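Local coordinates for putative nucleolar GTP-binding protein 1 (Plasmodium falciparum, PDB 2QU8), which binds guanine nucleotide, here GDP, through a G domain and is probably a GTPase of the nucleolar NOG1 family, at residues T101-A104 / L105-N109; G123-I126 / K127-I130. All blocks are in the same frame, centred on the assembly; numbering follows the deposited sequence.

Contact 1 (T101-A104 / L105-N109); sequences TITA and LAHIN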
ATOM      1  N   THR A 101      13.135  -8.342   6.740  1.00 33.36           N
ATOM      2  CA  THR A 101      12.189  -8.645   5.670  1.00 32.94           C
ATOM      3  C   THR A 101      11.278  -7.442   5.413  1.00 32.42           C
ATOM      4  O   THR A 101      11.128  -7.005   4.273  1.00 32.55           O
ATOM      5  CB  THR A 101      11.350  -9.918   5.991  1.00 33.21           C
ATOM      6  OG1 THR A 101      12.218 -10.989   6.389  1.00 34.52           O
ATOM      7  CG2 THR A 101      10.565 -10.360   4.779  1.00 33.65           C
ATOM      8  N   ILE A 102      10.694  -6.895   6.478  1.00 31.96           N
ATOM      9  CA  ILE A 102       9.840  -5.716   6.373  1.00 31.86           C
ATOM     10  C   ILE A 102      10.601  -4.538   5.761  1.00 32.10           C
ATOM     11  O   ILE A 102      10.115  -3.884   4.830  1.00 32.14           O
ATOM     12  CB  ILE A 102       9.238  -5.318   7.751  1.00 31.98           C
ATOM     13  CG1 ILE A 102       8.176  -6.336   8.182  1.00 31.36           C
ATOM     14  CG2 ILE A 102       8.627  -3.918   7.709  1.00 30.66           C
ATOM     15  CD1 ILE A 102       7.892  -6.328   9.672  1.00 30.77           C
ATOM     16  N   THR A 103      11.792  -4.281   6.296  1.00 32.07           N
ATOM     17  CA  THR A 103      12.646  -3.205   5.812  1.00 32.51           C
ATOM     18  C   THR A 103      13.067  -3.420   4.349  1.00 32.37           C
ATOM     19  O   THR A 103      13.063  -2.475   3.568  1.00 32.50           O
ATOM     20  CB  THR A 103      13.872  -3.016   6.731  1.00 32.44           C
ATOM     21  OG1 THR A 103      13.426  -2.893   8.090  1.00 33.08           O
ATOM     22  CG2 THR A 103      14.634  -1.766   6.351  1.00 32.49           C
ATOM     23  N   ALA A 104      13.386  -4.661   3.979  1.00 32.90           N
ATOM     24  CA  ALA A 104      13.751  -4.984   2.587  1.00 33.54           C
ATOM     25  C   ALA A 104      12.633  -4.635   1.593  1.00 34.10           C
ATOM     26  O   ALA A 104      12.900  -4.122   0.507  1.00 33.87           O
ATOM     27  CB  ALA A 104      14.157  -6.445   2.456  1.00 33.36           C
ATOM     28  N   LEU A 105      11.388  -4.903   1.990  1.00 34.92           N
ATOM     29  CA  LEU A 105      10.203  -4.553   1.208  1.00 35.67           C
ATOM     30  C   LEU A 105       9.996  -3.051   1.073  1.00 35.79           C
ATOM     31  O   LEU A 105       9.574  -2.562   0.024  1.00 36.02           O
ATOM     32  CB  LEU A 105       8.962  -5.180   1.843  1.00 36.03           C
ATOM     33  CG  LEU A 105       8.590  -6.552   1.291  1.00 37.54           C
ATOM     34  CD1 LEU A 105       7.712  -7.290   2.267  1.00 39.05           C
ATOM     35  CD2 LEU A 105       7.895  -6.396  -0.072  1.00 38.66           C
ATOM     36  N   ALA A 106      10.283  -2.329   2.152  1.00 36.11           N
ATOM     37  CA  ALA A 106      10.183  -0.875   2.187  1.00 35.96           C
ATOM     38  C   ALA A 106      11.193  -0.174   1.279  1.00 35.95           C
ATOM     39  O   ALA A 106      11.054   1.016   0.998  1.00 36.59           O
ATOM     40  CB  ALA A 106      10.320  -0.377   3.618  1.00 36.14           C
ATOM     41  N   HIS A 107      12.200  -0.912   0.814  1.00 35.88           N
ATOM     42  CA  HIS A 107      13.223  -0.366  -0.085  1.00 35.31           C
ATOM     43  C   HIS A 107      13.032  -0.739  -1.557  1.00 35.06           C
ATOM     44  O   HIS A 107      13.880  -0.425  -2.387  1.00 35.10           O
ATOM     45  CB  HIS A 107      14.621  -0.768   0.394  1.00 35.21           C
ATOM     46  CG  HIS A 107      15.096   0.015   1.577  1.00 35.81           C
ATOM     47  ND1 HIS A 107      14.780  -0.326   2.876  1.00 35.91           N
ATOM     48  CD2 HIS A 107      15.850   1.135   1.656  1.00 34.96           C
ATOM     49  CE1 HIS A 107      15.323   0.547   3.704  1.00 35.96           C
ATOM     50  NE2 HIS A 107      15.977   1.444   2.989  1.00 37.20           N
ATOM     51  N   ILE A 108      11.918  -1.400  -1.876  1.00 34.87           N
ATOM     52  CA  ILE A 108      11.575  -1.770  -3.261  1.00 34.46           C
ATOM     53  C   ILE A 108      11.061  -0.541  -4.028  1.00 33.79           C
ATOM     54  O   ILE A 108      10.691   0.461  -3.418  1.00 33.80           O
ATOM     55  CB  ILE A 108      10.490  -2.895  -3.290  1.00 34.85           C
ATOM     56  CG1 ILE A 108      10.897  -4.096  -2.422  1.00 35.38           C
ATOM     57  CG2 ILE A 108      10.153  -3.338  -4.716  1.00 35.49           C
ATOM     58  CD1 ILE A 108      11.807  -5.112  -3.070  1.00 36.38           C
ATOM     59  N   ASN A 109      11.043  -0.631  -5.359  1.00 32.77           N
ATOM     60  CA  ASN A 109      10.498   0.415  -6.231  1.00 32.05           C
ATOM     61  C   ASN A 109       8.965   0.398  -6.170  1.00 31.59           C
ATOM     62  O   ASN A 109       8.300  -0.049  -7.106  1.00 31.68           O
ATOM     63  CB  ASN A 109      11.016   0.199  -7.667  1.00 31.93           C
ATOM     64  CG  ASN A 109      10.465   1.212  -8.676  1.00 32.12           C
ATOM     65  OD1 ASN A 109       9.927   2.252  -8.313  1.00 32.57           O
ATOM     66  ND2 ASN A 109      10.608   0.895  -9.956  1.00 31.60           N
TER

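Contact 2 (G123-I126 / K127-I130); sequences GLTI and KEQI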
ATOM      1  N   GLY A 123     -12.928  -6.922  11.866  1.00 27.34           N
ATOM      2  CA  GLY A 123     -12.819  -7.138  13.311  1.00 27.53           C
ATOM      3  C   GLY A 123     -12.148  -6.002  14.067  1.00 27.48           C
ATOM      4  O   GLY A 123     -12.043  -6.052  15.287  1.00 27.76           O
ATOM      5  N   LEU A 124     -11.697  -4.979  13.346  1.00 27.35           N
ATOM      6  CA  LEU A 124     -11.107  -3.795  13.976  1.00 27.52           C
ATOM      7  C   LEU A 124     -11.826  -2.530  13.504  1.00 27.46           C
ATOM      8  O   LEU A 124     -12.270  -2.451  12.351  1.00 26.82           O
ATOM      9  CB  LEU A 124      -9.598  -3.697  13.689  1.00 27.28           C
ATOM     10  CG  LEU A 124      -8.645  -4.793  14.186  1.00 28.06           C
ATOM     11  CD1 LEU A 124      -7.241  -4.596  13.600  1.00 28.00           C
ATOM     12  CD2 LEU A 124      -8.578  -4.863  15.713  1.00 28.30           C
ATOM     13  N   THR A 125     -11.953  -1.550  14.397  1.00 27.35           N
ATOM     14  CA  THR A 125     -12.640  -0.308  14.041  1.00 27.58           C
ATOM     15  C   THR A 125     -11.781   0.508  13.082  1.00 27.48           C
ATOM     16  O   THR A 125     -10.583   0.273  12.954  1.00 27.08           O
ATOM     17  CB  THR A 125     -12.966   0.575  15.268  1.00 27.45           C
ATOM     18  OG1 THR A 125     -11.751   0.950  15.917  1.00 26.53           O
ATOM     19  CG2 THR A 125     -13.880  -0.148  16.254  1.00 27.71           C
ATOM     20  N   ILE A 126     -12.399   1.477  12.420  1.00 27.83           N
ATOM     21  CA  ILE A 126     -11.649   2.388  11.577  1.00 28.65           C
ATOM     22  C   ILE A 126     -10.490   3.033  12.354  1.00 28.56           C
ATOM     23  O   ILE A 126      -9.384   3.117  11.837  1.00 28.80           O
ATOM     24  CB  ILE A 126     -12.576   3.441  10.928  1.00 28.83           C
ATOM     25  CG1 ILE A 126     -13.425   2.763   9.842  1.00 28.91           C
ATOM     26  CG2 ILE A 126     -11.751   4.608  10.366  1.00 29.38           C
ATOM     27  CD1 ILE A 126     -14.718   3.484   9.471  1.00 28.57           C
ATOM     28  N   LYS A 127     -10.735   3.433  13.603  1.00 28.89           N
ATOM     29  CA  LYS A 127      -9.703   4.076  14.440  1.00 29.25           C
ATOM     30  C   LYS A 127      -8.537   3.147  14.751  1.00 28.97           C
ATOM     31  O   LYS A 127      -7.375   3.578  14.751  1.00 29.23           O
ATOM     32  CB  LYS A 127     -10.306   4.615  15.749  1.00 29.12           C
ATOM     33  CG  LYS A 127      -9.288   5.255  16.701  1.00 29.63           C
ATOM     34  CD  LYS A 127      -9.954   5.791  17.967  1.00 31.23           C
ATOM     35  CE  LYS A 127      -8.949   6.518  18.867  1.00 35.42           C
ATOM     36  NZ  LYS A 127      -8.270   7.660  18.154  1.00 38.26           N
ATOM     37  N   GLU A 128      -8.843   1.880  15.027  1.00 28.40           N
ATOM     38  CA  GLU A 128      -7.805   0.877  15.273  1.00 28.42           C
ATOM     39  C   GLU A 128      -6.990   0.624  13.995  1.00 28.02           C
ATOM     40  O   GLU A 128      -5.784   0.394  14.057  1.00 28.23           O
ATOM     41  CB  GLU A 128      -8.416  -0.430  15.795  1.00 28.26           C
ATOM     42  CG  GLU A 128      -8.973  -0.333  17.210  1.00 28.85           C
ATOM     43  CD  GLU A 128      -9.717  -1.585  17.652  1.00 29.30           C
ATOM     44  OE1 GLU A 128     -10.559  -2.083  16.884  1.00 28.72           O
ATOM     45  OE2 GLU A 128      -9.462  -2.068  18.779  1.00 31.36           O
ATOM     46  N   GLN A 129      -7.657   0.680  12.843  1.00 27.81           N
ATOM     47  CA  GLN A 129      -6.974   0.518  11.555  1.00 27.54           C
ATOM     48  C   GLN A 129      -6.109   1.735  11.211  1.00 27.76           C
ATOM     49  O   GLN A 129      -5.037   1.595  10.635  1.00 27.55           O
ATOM     50  CB  GLN A 129      -7.970   0.224  10.436  1.00 27.27           C
ATOM     51  CG  GLN A 129      -8.692  -1.111  10.589  1.00 27.20           C
ATOM     52  CD  GLN A 129      -9.738  -1.332   9.519  1.00 26.95           C
ATOM     53  OE1 GLN A 129      -9.408  -1.570   8.355  1.00 27.37           O
ATOM     54  NE2 GLN A 129     -11.008  -1.266   9.909  1.00 26.65           N
ATOM     55  N   ILE A 130      -6.577   2.927  11.565  1.00 28.28           N
ATOM     56  CA  ILE A 130      -5.768   4.135  11.386  1.00 28.84           C
ATOM     57  C   ILE A 130      -4.559   4.120  12.336  1.00 29.66           C
ATOM     58  O   ILE A 130      -3.437   4.428  11.930  1.00 29.58           O
ATOM     59  CB  ILE A 130      -6.611   5.419  11.524  1.00 28.69           C
ATOM     60  CG1 ILE A 130      -7.532   5.574  10.303  1.00 28.58           C
ATOM     61  CG2 ILE A 130      -5.709   6.632  11.645  1.00 28.58           C
ATOM     62  CD1 ILE A 130      -8.498   6.776  10.360  1.00 28.33           C
TER

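Contact 1 (T101-A104 / L105-N109)
His107 reaches back four residues and donates from ring ND1 to the backbone O of Thr103, 2.8 Å away, in a bond that is almost straight at the hydrogen (174°). The acceptor lies in the plane of the imidazole, at its edge, whereas ND1 stands above the plane of the Thr103 carbonyl, 42° out of it and therefore not on a lone pair. This bond implies that ND1 carries a proton. The two side chains run alongside each other in the same direction, and the Thr103 methyl completes the pairing, with CG2 3.6 Å from His107 CE1. That methyl is available because Thr103 OG1 lies beside the backbone N (chi1 -51°), turned back to the O of Met99, one helical turn earlier, which leaves CG2 anti to the N.

The main chain gives the framework. Leu105 N donates to Thr101 O at 3.1 Å and Ala106 N to Ile102 O at 3.1 Å, both regular i to i+4 bonds. His107 N makes a weak bond to Ala104 O, 3.3 Å away and three residues back. Ile108 N donates to Leu105 O at 3.2 Å, again three residues back, and Ile108 CG1 comes to 3.5 Å from Ala104 O.

Further out, Lys143 NZ bonds the O of Ala106, while Ile108 packs on Thr31 of strand 30-35. Such i to i+3 bonds accompany the passage from helix 96-106 into the loop, where the His107 side chain supplies a donor to the carbonyl of Thr103, in the last turn, before the chain enters strand 110-117 of the G-domain sheet.

Contact 2 (G123-I126 / K127-I130)
Thr125 holds OG1 between its backbone N and carbonyl carbon (chi1 61°), and Glu128 has CG anti to its carbonyl carbon (chi1 -70°) with an extended chain beyond; together these torsions bring the hydroxyl to the N-H of Glu128 and the carboxylate back to the start of the helix. Glu128 N donates to Thr125 OG1 at 3.2 Å, and Thr125 N returns a bond to Glu128 OE1 at 2.9 Å, nearly straight at 168°. The carboxylate oxygen receives it on its anti lone pair, the one turned from OE2. These reciprocal bonds define a capping box with Thr125 as N-cap. The side chain of Leu124 crosses that of Glu128 at about a right angle, placing CD2 3.6 Å from OE1.

Gln129 meets the carbonyls of Leu124 and Thr125. Thr125 O takes one regular helical bond from Gln129 N at 3.0 Å and a weak one from NE2 at 3.4 Å, and NE2 makes a second weak bond to Leu124 O at 3.0 Å. The amide is held chiefly by OE1, which accepts from Asp117 N; the NE2 bonds within the turn are weak additions. One residue on, Ile130 N donates to Ile126 O, and the apolar branches of the pair touch, CG2 of Ile126 lying 3.9 Å from CD1 of Ile130.

The resulting N-terminus of helix 126-137 follows the loop after strand 110-117. Gln129 and Ile130 pack on Ile116 of that strand, whereas Ile126, Lys127 and Ile130 meet helix 162-174.

Contacts 1 and 2 mark a helix exit and a helix entry in series along the chain: contact 1 lies where helix 96-106 gives way to a loop, and contact 2 where a loop leads into helix 126-137. Strand 110-117, next to 30-35 in the central sheet, follows contact 1 and, with a loop after it, precedes contact 2. Their centres are 25 Å apart and their nearest atoms about 15 Å, so they do not touch. Contact 2 is near the nucleotide: the side chain of Gln129 is about 9 Å from the bound GDP and touches Val40, in the loop whose sequence and geometry fit a P-loop, while Leu124 touches Ala37. Contact 1 abuts the same sheet on strand 30-35.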